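PDB 6WO6: RavA from Legionella pneumophila str. Paris, which is a Legionella effector of unsettled biochemical activity that probably acts inside the infected host cell. Local coordinates for residues Leu180-Arg185 / Asn208-Lys213; Arg185-Phe190 / Leu223-Glu228; Asp212-Ile217 / Ser245-Lys250; Asp232-Ile237 / Lys250-Phe255. The protein carries 2 engineered substitutions. One frame throughout, in Å; residues are numbered along the deposited sequence.

Contact 1. Residues Leu180-Arg185 / Asn208-Lys213; sequences LLLGDR and NVINDK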
loop_
_atom_site.group_PDB
_atom_site.type_symbol
_atom_site.label_atom_id
_atom_site.label_comp_id
_atom_site.label_asym_id
_atom_site.label_seq_id
_atom_site.Cartn_x
_atom_site.Cartn_y
_atom_site.Cartn_z
ATOM N N LEU A 180 -10.266 -10.644 -0.318
ATOM C CA LEU A 180 -9.837 -11.984 0.059
ATOM C C LEU A 180 -9.381 -12.073 1.511
ATOM O O LEU A 180 -9.961 -12.836 2.289
ATOM C CB LEU A 180 -8.723 -12.459 -0.880
ATOM C CG LEU A 180 -9.103 -12.556 -2.358
ATOM C CD1 LEU A 180 -8.030 -13.304 -3.142
ATOM C CD2 LEU A 180 -10.468 -13.213 -2.521
ATOM N N LEU A 181 -8.353 -11.314 1.901
ATOM C CA LEU A 181 -7.791 -11.463 3.241
ATOM C C LEU A 181 -8.818 -11.136 4.319
ATOM O O LEU A 181 -8.917 -11.844 5.328
ATOM C CB LEU A 181 -6.553 -10.583 3.398
ATOM C CG LEU A 181 -5.753 -10.807 4.683
ATOM C CD1 LEU A 181 -5.384 -12.275 4.826
ATOM C CD2 LEU A 181 -4.505 -9.939 4.699
ATOM N N LEU A 182 -9.591 -10.073 4.125
ATOM C CA LEU A 182 -10.621 -9.679 5.078
ATOM C C LEU A 182 -11.965 -10.340 4.802
ATOM O O LEU A 182 -12.971 -9.935 5.393
ATOM C CB LEU A 182 -10.783 -8.158 5.080
ATOM C CG LEU A 182 -9.628 -7.357 5.682
ATOM C CD1 LEU A 182 -9.808 -5.871 5.423
ATOM C CD2 LEU A 182 -9.518 -7.633 7.174
ATOM N N GLY A 183 -12.007 -11.346 3.927
ATOM C CA GLY A 183 -13.235 -12.022 3.577
ATOM C C GLY A 183 -13.406 -13.349 4.297
ATOM O O GLY A 183 -12.702 -13.673 5.256
ATOM N N ASP A 184 -14.373 -14.130 3.812
ATOM C CA ASP A 184 -14.665 -15.441 4.381
ATOM C C ASP A 184 -13.672 -16.516 3.958
ATOM O O ASP A 184 -13.648 -17.587 4.575
ATOM C CB ASP A 184 -16.082 -15.880 3.998
ATOM C CG ASP A 184 -17.155 -15.086 4.717
ATOM O OD1 ASP A 184 -16.913 -14.662 5.867
ATOM O OD2 ASP A 184 -18.244 -14.889 4.135
ATOM N N ARG A 185 -12.857 -16.269 2.935
ATOM C CA ARG A 185 -11.863 -17.236 2.464
ATOM C C ARG A 185 -10.491 -16.578 2.385
ATOM O O ARG A 185 -9.925 -16.423 1.300
ATOM C CB ARG A 185 -12.271 -17.811 1.108
ATOM C CG ARG A 185 -13.507 -18.699 1.138
ATOM C CD ARG A 185 -13.280 -19.932 2.001
ATOM N NE ARG A 185 -12.071 -20.653 1.612
ATOM C CZ ARG A 185 -12.052 -21.706 0.799
ATOM N NH1 ARG A 185 -13.184 -22.173 0.291
ATOM N NH2 ARG A 185 -10.901 -22.293 0.501
ATOM N N ASN A 208 -1.712 -2.396 7.025
ATOM C CA ASN A 208 -2.119 -1.704 8.245
ATOM C C ASN A 208 -3.633 -1.680 8.422
ATOM O O ASN A 208 -4.112 -1.385 9.521
ATOM C CB ASN A 208 -1.577 -0.273 8.243
ATOM C CG ASN A 208 -0.070 -0.217 8.423
ATOM O OD1 ASN A 208 0.583 -1.243 8.618
ATOM N ND2 ASN A 208 0.489 0.987 8.351
ATOM N N VAL A 209 -4.393 -1.986 7.368
ATOM C CA VAL A 209 -5.845 -2.005 7.479
ATOM C C VAL A 209 -6.316 -3.191 8.318
ATOM O O VAL A 209 -7.393 -3.138 8.922
ATOM C CB VAL A 209 -6.481 -2.006 6.074
ATOM C CG1 VAL A 209 -6.116 -3.273 5.313
ATOM C CG2 VAL A 209 -7.989 -1.842 6.158
ATOM N N ILE A 210 -5.527 -4.271 8.392
ATOM C CA ILE A 210 -5.965 -5.443 9.150
ATOM C C ILE A 210 -5.675 -5.327 10.635
ATOM O O ILE A 210 -5.949 -6.276 11.382
ATOM C CB ILE A 210 -5.324 -6.754 8.644
ATOM C CG1 ILE A 210 -3.843 -6.817 9.024
ATOM C CG2 ILE A 210 -5.522 -6.911 7.144
ATOM C CD1 ILE A 210 -3.142 -8.070 8.554
ATOM N N ASN A 211 -5.135 -4.196 11.089
ATOM C CA ASN A 211 -4.803 -4.033 12.498
ATOM C C ASN A 211 -6.040 -4.199 13.372
ATOM O O ASN A 211 -7.127 -3.717 13.043
ATOM C CB ASN A 211 -4.162 -2.666 12.738
ATOM C CG ASN A 211 -2.667 -2.672 12.483
ATOM O OD1 ASN A 211 -2.185 -2.051 11.536
ATOM N ND2 ASN A 211 -1.924 -3.371 13.332
ATOM N N ASP A 212 -5.860 -4.906 14.490
ATOM C CA ASP A 212 -6.926 -5.250 15.429
ATOM C C ASP A 212 -7.995 -6.133 14.794
ATOM O O ASP A 212 -9.095 -6.273 15.336
ATOM C CB ASP A 212 -7.556 -3.993 16.040
ATOM C CG ASP A 212 -6.541 -3.129 16.761
ATOM O OD1 ASP A 212 -5.536 -3.679 17.261
ATOM O OD2 ASP A 212 -6.747 -1.899 16.828
ATOM N N LYS A 213 -7.689 -6.737 13.644
ATOM C CA LYS A 213 -8.551 -7.738 13.026
ATOM C C LYS A 213 -7.822 -9.057 12.810
ATOM O O LYS A 213 -8.364 -9.953 12.152
ATOM C CB LYS A 213 -9.113 -7.230 11.692
ATOM C CG LYS A 213 -10.112 -6.094 11.828
ATOM C CD LYS A 213 -10.845 -5.836 10.522
ATOM C CE LYS A 213 -11.875 -4.721 10.669
ATOM N NZ LYS A 213 -12.688 -4.538 9.429
#
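L182 and I210 mark the nearest approach of the two backbones, with 7.5 Å between L182 CA and I210 CA. Both segments lie where helices end or begin in an all-helical fold. The first runs from the end of helix 162-181 into a loop, and L182 is the first residue to leave helical backbone angles. The second is a short 3-10 segment, 208-210, that runs into a type II beta turn from I210 to K213. The turn is closed by K213 N to I210 O, 2.9 Å, and it delivers the chain to helix 214-224.

The contact between them is apolar. I210 works through one branch. Its chi1 of 72° sets CG2 anti to the carbonyl carbon, and this methyl meets both leucines. I210 CG2 is 4.0 Å from L181 CD2 and 4.1 Å from L182 CD2. The side chains of L181 and I210 cross at about a right angle.

L182 has the wider reach and divides its two methyls. CD1 goes to V209, while CD2 serves I210 and K213. I217 of helix 214-224 packs on L181, L182 and I210, so the small cluster is shared by three parts of the chain. L181 is buried and also touches F189 and F190. K213 holds the N-cap position of helix 214-224. Its chain is extended beyond CG and crosses L182 nearly at a right angle, with the methylene K213 CD 4.0 Å from L182 CD2.

Contact 2. Residues Arg185-Phe190 / Leu223-Glu228; sequences RPDQFF and LRTPAE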
loop_
_atom_site.group_PDB
_atom_site.type_symbol
_atom_site.label_atom_id
_atom_site.label_comp_id
_atom_site.label_asym_id
_atom_site.label_seq_id
_atom_site.Cartn_x
_atom_site.Cartn_y
_atom_site.Cartn_z
ATOM N N ARG A 185 -12.857 -16.269 2.935
ATOM C CA ARG A 185 -11.863 -17.236 2.464
ATOM C C ARG A 185 -10.491 -16.578 2.385
ATOM O O ARG A 185 -9.925 -16.423 1.300
ATOM C CB ARG A 185 -12.271 -17.811 1.108
ATOM C CG ARG A 185 -13.507 -18.699 1.138
ATOM C CD ARG A 185 -13.280 -19.932 2.001
ATOM N NE ARG A 185 -12.071 -20.653 1.612
ATOM C CZ ARG A 185 -12.052 -21.706 0.799
ATOM N NH1 ARG A 185 -13.184 -22.173 0.291
ATOM N NH2 ARG A 185 -10.901 -22.293 0.501
ATOM N N PRO A 186 -9.912 -16.190 3.528
ATOM C CA PRO A 186 -8.615 -15.493 3.496
ATOM C C PRO A 186 -7.456 -16.354 3.018
ATOM O O PRO A 186 -6.378 -15.806 2.754
ATOM C CB PRO A 186 -8.414 -15.054 4.953
ATOM C CG PRO A 186 -9.217 -16.016 5.753
ATOM C CD PRO A 186 -10.410 -16.360 4.905
ATOM N N ASP A 187 -7.629 -17.673 2.902
ATOM C CA ASP A 187 -6.566 -18.500 2.340
ATOM C C ASP A 187 -6.389 -18.246 0.849
ATOM O O ASP A 187 -5.297 -18.466 0.305
ATOM C CB ASP A 187 -6.857 -19.979 2.588
ATOM C CG ASP A 187 -8.219 -20.400 2.069
ATOM O OD1 ASP A 187 -9.229 -19.846 2.549
ATOM O OD2 ASP A 187 -8.281 -21.276 1.176
ATOM N N GLN A 188 -7.446 -17.789 0.173
ATOM C CA GLN A 188 -7.354 -17.521 -1.257
ATOM C C GLN A 188 -6.463 -16.321 -1.550
ATOM O O GLN A 188 -5.919 -16.213 -2.654
ATOM C CB GLN A 188 -8.750 -17.316 -1.840
ATOM C CG GLN A 188 -9.616 -18.571 -1.789
ATOM C CD GLN A 188 -11.054 -18.308 -2.181
ATOM O OE1 GLN A 188 -11.505 -17.160 -2.201
ATOM N NE2 GLN A 188 -11.785 -19.371 -2.497
ATOM N N PHE A 189 -6.302 -15.414 -0.584
ATOM C CA PHE A 189 -5.332 -14.334 -0.738
ATOM C C PHE A 189 -3.944 -14.890 -1.017
ATOM O O PHE A 189 -3.183 -14.324 -1.811
ATOM C CB PHE A 189 -5.314 -13.460 0.521
ATOM C CG PHE A 189 -4.339 -12.317 0.454
ATOM C CD1 PHE A 189 -4.716 -11.102 -0.098
ATOM C CD2 PHE A 189 -3.046 -12.456 0.938
ATOM C CE1 PHE A 189 -3.824 -10.048 -0.167
ATOM C CE2 PHE A 189 -2.147 -11.403 0.867
ATOM C CZ PHE A 189 -2.539 -10.198 0.316
ATOM N N PHE A 190 -3.603 -16.008 -0.380
ATOM C CA PHE A 190 -2.288 -16.617 -0.523
ATOM C C PHE A 190 -2.234 -17.652 -1.637
ATOM O O PHE A 190 -1.184 -17.813 -2.271
ATOM C CB PHE A 190 -1.869 -17.264 0.800
ATOM C CG PHE A 190 -1.828 -16.305 1.954
ATOM C CD1 PHE A 190 -2.980 -15.999 2.662
ATOM C CD2 PHE A 190 -0.639 -15.707 2.331
ATOM C CE1 PHE A 190 -2.943 -15.110 3.726
ATOM C CE2 PHE A 190 -0.597 -14.820 3.394
ATOM C CZ PHE A 190 -1.751 -14.522 4.092
ATOM N N LEU A 223 -9.671 -22.174 9.977
ATOM C CA LEU A 223 -10.866 -22.940 9.640
ATOM C C LEU A 223 -10.874 -23.384 8.176
ATOM O O LEU A 223 -11.167 -24.548 7.882
ATOM C CB LEU A 223 -12.118 -22.121 9.959
ATOM C CG LEU A 223 -13.456 -22.805 9.672
ATOM C CD1 LEU A 223 -13.566 -24.114 10.438
ATOM C CD2 LEU A 223 -14.616 -21.880 10.012
ATOM N N ARG A 224 -10.549 -22.479 7.244
ATOM C CA ARG A 224 -10.781 -22.746 5.826
ATOM C C ARG A 224 -9.530 -23.123 5.038
ATOM O O ARG A 224 -9.662 -23.637 3.923
ATOM C CB ARG A 224 -11.430 -21.529 5.155
ATOM C CG ARG A 224 -12.448 -20.790 6.011
ATOM C CD ARG A 224 -13.781 -21.514 6.126
ATOM N NE ARG A 224 -14.734 -20.735 6.915
ATOM C CZ ARG A 224 -15.617 -19.883 6.401
ATOM N NH1 ARG A 224 -15.684 -19.705 5.089
ATOM N NH2 ARG A 224 -16.438 -19.211 7.200
ATOM N N THR A 225 -8.333 -22.879 5.562
ATOM C CA THR A 225 -7.123 -23.194 4.805
ATOM C C THR A 225 -6.977 -24.704 4.646
ATOM O O THR A 225 -7.141 -25.442 5.624
ATOM C CB THR A 225 -5.878 -22.629 5.492
ATOM O OG1 THR A 225 -6.062 -21.235 5.760
ATOM C CG2 THR A 225 -4.648 -22.808 4.612
ATOM N N PRO A 226 -6.683 -25.200 3.448
ATOM C CA PRO A 226 -6.369 -26.625 3.302
ATOM C C PRO A 226 -5.047 -26.962 3.976
ATOM O O PRO A 226 -4.144 -26.128 4.076
ATOM C CB PRO A 226 -6.287 -26.819 1.783
ATOM C CG PRO A 226 -7.026 -25.651 1.207
ATOM C CD PRO A 226 -6.767 -24.520 2.146
ATOM N N ALA A 227 -4.941 -28.213 4.433
ATOM C CA ALA A 227 -3.782 -28.616 5.228
ATOM C C ALA A 227 -2.479 -28.449 4.454
ATOM O O ALA A 227 -1.451 -28.073 5.032
ATOM C CB ALA A 227 -3.947 -30.062 5.698
ATOM N N GLU A 228 -2.498 -28.711 3.147
ATOM C CA GLU A 228 -1.270 -28.603 2.367
ATOM C C GLU A 228 -0.835 -27.156 2.150
ATOM O O GLU A 228 0.312 -26.923 1.756
ATOM C CB GLU A 228 -1.438 -29.306 1.018
ATOM C CG GLU A 228 -2.469 -28.674 0.095
ATOM C CD GLU A 228 -3.690 -29.550 -0.114
ATOM O OE1 GLU A 228 -4.271 -30.012 0.892
ATOM O OE2 GLU A 228 -4.064 -29.779 -1.286
#
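A type I beta turn from R185 to Q188, stiffened by an arginine-aspartate salt bridge, packs R185 and D187 against R224, T225 and P226. The bridge lies within the turn. R185 grips D187 side-on, with one nitrogen to each oxygen. R185 NE to D187 OD1 is 3.1 Å at 172°, and R185 NH2 to D187 OD2 is 2.9 Å at 166°. Both oxygens use their syn lone pairs, and both lie close to the guanidinium plane. Two nearly straight bonds hold the two flat groups together and fix their rotation. NE2 of Q188 lies over one face of the guanidinium.

The turn joins helix 162-181 to helix 188-191, and it rests here on the C-terminal end of helix 214-224, where T225 is the first residue to leave helical angles. The backbones come within 5.3 Å, from D187 CA to T225 CA.

The CB of D187 is directed toward this helix end. D187 CB is 3.5 Å from T225 OG1, which is hydrogen-bonded to L221 O. D187 OD2 meets the ring carbon P226 CD at 3.7 Å. R185 and R224 approach obliquely, with their guanidinium planes 62° apart. R185 NE is 3.7 Å from R224 CB, and R185 CD lies at the edge of the R224 guanidinium; the charged atoms R185 NE and R224 NH1 stay 5.1 Å apart.

Contact 3. Residues Asp212-Ile217 / Ser245-Lys250; sequences DKESSI and SELAIK
E246, L247 and K250, at the start of helix 246-265, meet E214, S215 and I217 at the start of helix 214-224. The contact is helix-to-helix packing between the first turns of two helices, with helix 230-240 between them in the chain.

S245 leads in at the N-cap position, where its OG is hydrogen-bonded to A242 O. E246 follows, and its CB lies against the carboxylate end of E214. The E214 chain bends at chi2 (92°), which turns its carboxylate to this carbon, with E214 OE2 3.4 Å from E246 CB. The two glutamate side chains cross at about a right angle. Their carboxylates diverge, with E214 OE2 and E246 OE2 5.5 Å apart, which probably limits the cost of bringing like charges together.

L247 gives the nearest backbone approach, 5.2 Å from L247 CA to E214 CA. E214 CG comes 3.8 Å from L247 N. The aliphatic part of this buried glutamate thus packs on the helix backbone. The leucine tip goes to I217, with L247 CD1 4.3 Å from I217 CG2. L247 also touches I210 and I237, which extends the apolar core.

K250 closes the segment one turn further on. Its CB lies near E214 O, and its chain bends at chi2 (-114°) toward S215. K250 NZ forms a salt bridge with E286 OE2, and the same oxygen accepts a hydrogen bond from S215 OG. K250 CD is 3.7 Å from S215 OG, and K250 NZ is 3.3 Å from it.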
loop_
_atom_site.group_PDB
_atom_site.type_symbol
_atom_site.label_atom_id
_atom_site.label_comp_id
_atom_site.label_asym_id
_atom_site.label_seq_id
_atom_site.Cartn_x
_atom_site.Cartn_y
_atom_site.Cartn_z
ATOM N N ASP A 212 -5.860 -4.906 14.490
ATOM C CA ASP A 212 -6.926 -5.250 15.429
ATOM C C ASP A 212 -7.995 -6.133 14.794
ATOM O O ASP A 212 -9.095 -6.273 15.336
ATOM C CB ASP A 212 -7.556 -3.993 16.040
ATOM C CG ASP A 212 -6.541 -3.129 16.761
ATOM O OD1 ASP A 212 -5.536 -3.679 17.261
ATOM O OD2 ASP A 212 -6.747 -1.899 16.828
ATOM N N LYS A 213 -7.689 -6.737 13.644
ATOM C CA LYS A 213 -8.551 -7.738 13.026
ATOM C C LYS A 213 -7.822 -9.057 12.810
ATOM O O LYS A 213 -8.364 -9.953 12.152
ATOM C CB LYS A 213 -9.113 -7.230 11.692
ATOM C CG LYS A 213 -10.112 -6.094 11.828
ATOM C CD LYS A 213 -10.845 -5.836 10.522
ATOM C CE LYS A 213 -11.875 -4.721 10.669
ATOM N NZ LYS A 213 -12.688 -4.538 9.429
ATOM N N GLU A 214 -6.609 -9.199 13.352
ATOM C CA GLU A 214 -5.819 -10.399 13.103
ATOM C C GLU A 214 -6.419 -11.633 13.768
ATOM O O GLU A 214 -6.197 -12.752 13.294
ATOM C CB GLU A 214 -4.380 -10.195 13.575
ATOM C CG GLU A 214 -3.655 -9.028 12.921
ATOM C CD GLU A 214 -3.801 -7.743 13.706
ATOM O OE1 GLU A 214 -4.865 -7.544 14.329
ATOM O OE2 GLU A 214 -2.847 -6.937 13.709
ATOM N N SER A 215 -7.179 -11.460 14.853
ATOM C CA SER A 215 -7.824 -12.605 15.490
ATOM C C SER A 215 -8.847 -13.246 14.558
ATOM O O SER A 215 -8.852 -14.468 14.364
ATOM C CB SER A 215 -8.483 -12.174 16.799
ATOM O OG SER A 215 -7.517 -11.721 17.728
ATOM N N SER A 216 -9.727 -12.428 13.973
ATOM C CA SER A 216 -10.743 -12.948 13.063
ATOM C C SER A 216 -10.112 -13.579 11.828
ATOM O O SER A 216 -10.527 -14.661 11.388
ATOM C CB SER A 216 -11.700 -11.823 12.665
ATOM O OG SER A 216 -12.487 -12.186 11.546
ATOM N N ILE A 217 -9.113 -12.910 11.248
ATOM C CA ILE A 217 -8.444 -13.446 10.067
ATOM C C ILE A 217 -7.772 -14.769 10.398
ATOM O O ILE A 217 -7.830 -15.722 9.615
ATOM C CB ILE A 217 -7.434 -12.421 9.513
ATOM C CG1 ILE A 217 -8.132 -11.102 9.188
ATOM C CG2 ILE A 217 -6.730 -12.968 8.279
ATOM C CD1 ILE A 217 -7.171 -9.961 8.952
ATOM N N SER A 245 4.945 -9.819 14.495
ATOM C CA SER A 245 3.698 -9.130 14.207
ATOM C C SER A 245 2.520 -9.920 14.760
ATOM O O SER A 245 2.600 -11.131 14.986
ATOM C CB SER A 245 3.522 -8.933 12.703
ATOM O OG SER A 245 3.340 -10.178 12.050
ATOM N N GLU A 246 1.410 -9.214 14.981
ATOM C CA GLU A 246 0.213 -9.872 15.493
ATOM C C GLU A 246 -0.252 -10.980 14.557
ATOM O O GLU A 246 -0.589 -12.081 15.009
ATOM C CB GLU A 246 -0.904 -8.850 15.709
ATOM C CG GLU A 246 -0.704 -7.925 16.902
ATOM C CD GLU A 246 -0.832 -8.643 18.231
ATOM O OE1 GLU A 246 0.111 -9.370 18.617
ATOM O OE2 GLU A 246 -1.881 -8.483 18.891
ATOM N N LEU A 247 -0.252 -10.715 13.248
ATOM C CA LEU A 247 -0.811 -11.671 12.296
ATOM C C LEU A 247 -0.100 -13.017 12.366
ATOM O O LEU A 247 -0.753 -14.065 12.408
ATOM C CB LEU A 247 -0.741 -11.103 10.880
ATOM C CG LEU A 247 -1.346 -12.003 9.800
ATOM C CD1 LEU A 247 -2.845 -12.133 9.991
ATOM C CD2 LEU A 247 -1.022 -11.481 8.409
ATOM N N ALA A 248 1.235 -13.013 12.389
ATOM C CA ALA A 248 1.977 -14.271 12.390
ATOM C C ALA A 248 1.724 -15.068 13.668
ATOM O O ALA A 248 1.421 -16.271 13.616
ATOM C CB ALA A 248 3.469 -13.995 12.208
ATOM N N ILE A 249 1.858 -14.413 14.826
ATOM C CA ILE A 249 1.620 -15.075 16.105
ATOM C C ILE A 249 0.229 -15.696 16.127
ATOM O O ILE A 249 0.060 -16.879 16.457
ATOM C CB ILE A 249 1.804 -14.081 17.268
ATOM C CG1 ILE A 249 3.210 -13.477 17.261
ATOM C CG2 ILE A 249 1.542 -14.759 18.599
ATOM C CD1 ILE A 249 3.418 -12.414 18.325
ATOM N N LYS A 250 -0.786 -14.909 15.756
ATOM C CA LYS A 250 -2.161 -15.385 15.868
ATOM C C LYS A 250 -2.445 -16.512 14.882
ATOM O O LYS A 250 -3.118 -17.486 15.235
ATOM C CB LYS A 250 -3.140 -14.229 15.668
ATOM C CG LYS A 250 -2.905 -13.056 16.608
ATOM C CD LYS A 250 -4.042 -12.840 17.577
ATOM C CE LYS A 250 -3.751 -11.641 18.464
ATOM N NZ LYS A 250 -4.776 -11.450 19.524
#

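Contact 4. Residues Asp232-Ile237 / Lys250-Phe255; sequences DVVMKI and KVQSAF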
loop_
_atom_site.group_PDB
_atom_site.type_symbol
_atom_site.label_atom_id
_atom_site.label_comp_id
_atom_site.label_asym_id
_atom_site.label_seq_id
_atom_site.Cartn_x
_atom_site.Cartn_y
_atom_site.Cartn_z
ATOM N N ASP A 232 2.646 -22.877 3.596
ATOM C CA ASP A 232 2.818 -21.839 2.585
ATOM C C ASP A 232 2.275 -20.500 3.074
ATOM O O ASP A 232 2.927 -19.457 2.927
ATOM C CB ASP A 232 2.126 -22.274 1.293
ATOM C CG ASP A 232 2.169 -21.214 0.219
ATOM O OD1 ASP A 232 3.262 -20.986 -0.341
ATOM O OD2 ASP A 232 1.110 -20.613 -0.066
ATOM N N VAL A 233 1.074 -20.515 3.659
ATOM C CA VAL A 233 0.490 -19.296 4.220
ATOM C C VAL A 233 1.411 -18.704 5.282
ATOM O O VAL A 233 1.657 -17.490 5.314
ATOM C CB VAL A 233 -0.908 -19.590 4.792
ATOM C CG1 VAL A 233 -1.427 -18.394 5.566
ATOM C CG2 VAL A 233 -1.869 -19.962 3.677
ATOM N N VAL A 234 1.933 -19.555 6.169
ATOM C CA VAL A 234 2.772 -19.058 7.256
ATOM C C VAL A 234 4.070 -18.467 6.711
ATOM O O VAL A 234 4.523 -17.406 7.162
ATOM C CB VAL A 234 3.037 -20.176 8.279
ATOM C CG1 VAL A 234 3.996 -19.706 9.355
ATOM C CG2 VAL A 234 1.730 -20.627 8.905
ATOM N N MET A 235 4.688 -19.139 5.733
ATOM C CA MET A 235 5.929 -18.628 5.160
ATOM C C MET A 235 5.701 -17.297 4.463
ATOM O O MET A 235 6.525 -16.385 4.574
ATOM C CB MET A 235 6.531 -19.644 4.187
ATOM C CG MET A 235 6.972 -20.944 4.831
ATOM S SD MET A 235 8.155 -20.709 6.174
ATOM C CE MET A 235 9.703 -20.771 5.280
ATOM N N LYS A 236 4.575 -17.151 3.761
ATOM C CA LYS A 236 4.296 -15.880 3.095
ATOM C C LYS A 236 4.066 -14.759 4.104
ATOM O O LYS A 236 4.573 -13.639 3.925
ATOM C CB LYS A 236 3.098 -16.036 2.160
ATOM C CG LYS A 236 3.467 -16.749 0.865
ATOM C CD LYS A 236 2.257 -17.221 0.083
ATOM C CE LYS A 236 2.695 -17.948 -1.178
ATOM N NZ LYS A 236 1.546 -18.536 -1.913
ATOM N N ILE A 237 3.319 -15.037 5.177
ATOM C CA ILE A 237 3.114 -14.025 6.214
ATOM C C ILE A 237 4.452 -13.605 6.812
ATOM O O ILE A 237 4.754 -12.410 6.920
ATOM C CB ILE A 237 2.148 -14.541 7.294
ATOM C CG1 ILE A 237 0.761 -14.775 6.694
ATOM C CG2 ILE A 237 2.069 -13.553 8.446
ATOM C CD1 ILE A 237 -0.167 -15.553 7.596
ATOM N N LYS A 250 -0.786 -14.909 15.756
ATOM C CA LYS A 250 -2.161 -15.385 15.868
ATOM C C LYS A 250 -2.445 -16.512 14.882
ATOM O O LYS A 250 -3.118 -17.486 15.235
ATOM C CB LYS A 250 -3.140 -14.229 15.668
ATOM C CG LYS A 250 -2.905 -13.056 16.608
ATOM C CD LYS A 250 -4.042 -12.840 17.577
ATOM C CE LYS A 250 -3.751 -11.641 18.464
ATOM N NZ LYS A 250 -4.776 -11.450 19.524
ATOM N N VAL A 251 -1.941 -16.408 13.648
ATOM C CA VAL A 251 -2.190 -17.453 12.658
ATOM C C VAL A 251 -1.548 -18.766 13.093
ATOM O O VAL A 251 -2.168 -19.838 13.011
ATOM C CB VAL A 251 -1.688 -17.001 11.273
ATOM C CG1 VAL A 251 -1.605 -18.176 10.319
ATOM C CG2 VAL A 251 -2.607 -15.935 10.706
ATOM N N GLN A 252 -0.304 -18.706 13.578
ATOM C CA GLN A 252 0.356 -19.931 14.014
ATOM C C GLN A 252 -0.343 -20.533 15.230
ATOM O O GLN A 252 -0.516 -21.757 15.310
ATOM C CB GLN A 252 1.834 -19.656 14.296
ATOM C CG GLN A 252 2.610 -19.222 13.047
ATOM C CD GLN A 252 4.115 -19.231 13.241
ATOM O OE1 GLN A 252 4.768 -20.266 13.091
ATOM N NE2 GLN A 252 4.677 -18.071 13.571
ATOM N N SER A 253 -0.791 -19.692 16.168
ATOM C CA SER A 253 -1.470 -20.234 17.341
ATOM C C SER A 253 -2.841 -20.803 16.987
ATOM O O SER A 253 -3.277 -21.782 17.602
ATOM C CB SER A 253 -1.597 -19.164 18.425
ATOM O OG SER A 253 -2.856 -18.521 18.358
ATOM N N ALA A 254 -3.527 -20.228 15.995
ATOM C CA ALA A 254 -4.814 -20.778 15.582
ATOM C C ALA A 254 -4.639 -22.123 14.889
ATOM O O ALA A 254 -5.417 -23.057 15.124
ATOM C CB ALA A 254 -5.543 -19.793 14.669
ATOM N N PHE A 255 -3.623 -22.242 14.029
ATOM C CA PHE A 255 -3.304 -23.550 13.463
ATOM C C PHE A 255 -2.995 -24.561 14.563
ATOM O O PHE A 255 -3.465 -25.708 14.517
ATOM C CB PHE A 255 -2.123 -23.437 12.499
ATOM C CG PHE A 255 -2.472 -22.824 11.173
ATOM C CD1 PHE A 255 -3.716 -23.037 10.597
ATOM C CD2 PHE A 255 -1.553 -22.034 10.497
ATOM C CE1 PHE A 255 -4.033 -22.472 9.368
ATOM C CE2 PHE A 255 -1.868 -21.469 9.271
ATOM C CZ PHE A 255 -3.109 -21.688 8.709
#
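K236 NZ is gripped by several groups. It forms a salt bridge one helical turn back to D232 OD2, at 2.8 Å, using the syn lone pair of that oxygen. It is also hydrogen-bonded to F190 O, and K236 makes a cation-pi contact with F195. The bond to F190 O ties helix 230-240 to helix 188-191; the one to D232 stays within the helix.

The contact with helix 246-265 is made by other residues and is mainly apolar. V234 is central. Its two methyls take different partners. V234 CG2 reaches the F255 ring at its edge, near the ring plane, 3.7 Å from F255 CE2. V234 and F255 slide past each other in opposite directions. V234 CG1 lies against the end of Q252, 3.9 Å from Q252 OE1. The Q252 chain is extended beyond CG, and this carries its amide to the valine although its CB does not point there.

I237 and V251 meet tip to tip on the buried side. I237 has CG1 anti to the carbonyl carbon (chi1 -64°), and its CD1 is 4.0 Å from V251 CG2. Both are backed by other helices: F190 packs on I237, while A218 and L221 pack on V251.

The backbones are nearest between V234 CA and Q252 CA, 7.2 Å apart. The local axes come within 10.7 Å at 163°. Two helices that follow each other in the chain, joined by a short loop and packed nearly antiparallel, form a helical hairpin.

Overall arrangement
Helix 162-181 ends in contact 1, which closes a loop of 22 residues at the turn before helix 214-224. Contact 2 starts at R185, where contact 1's first segment ends. It joins the next turn to the far end of helix 214-224 and crosses contact 1. Contact 3 begins at D212 and K213, shared with contact 1. It ties the start of helix 214-224 to helix 246-265 and crosses contact 2. Contact 4 pairs helix 230-240 with helix 246-265 and closes the shortest loop, 12 residues. It shares K250 with contact 3, and the two cross. Contact 4 follows contacts 1 and 2 in series. I217 links contacts 1 and 3, and F190 links contacts 2 and 4.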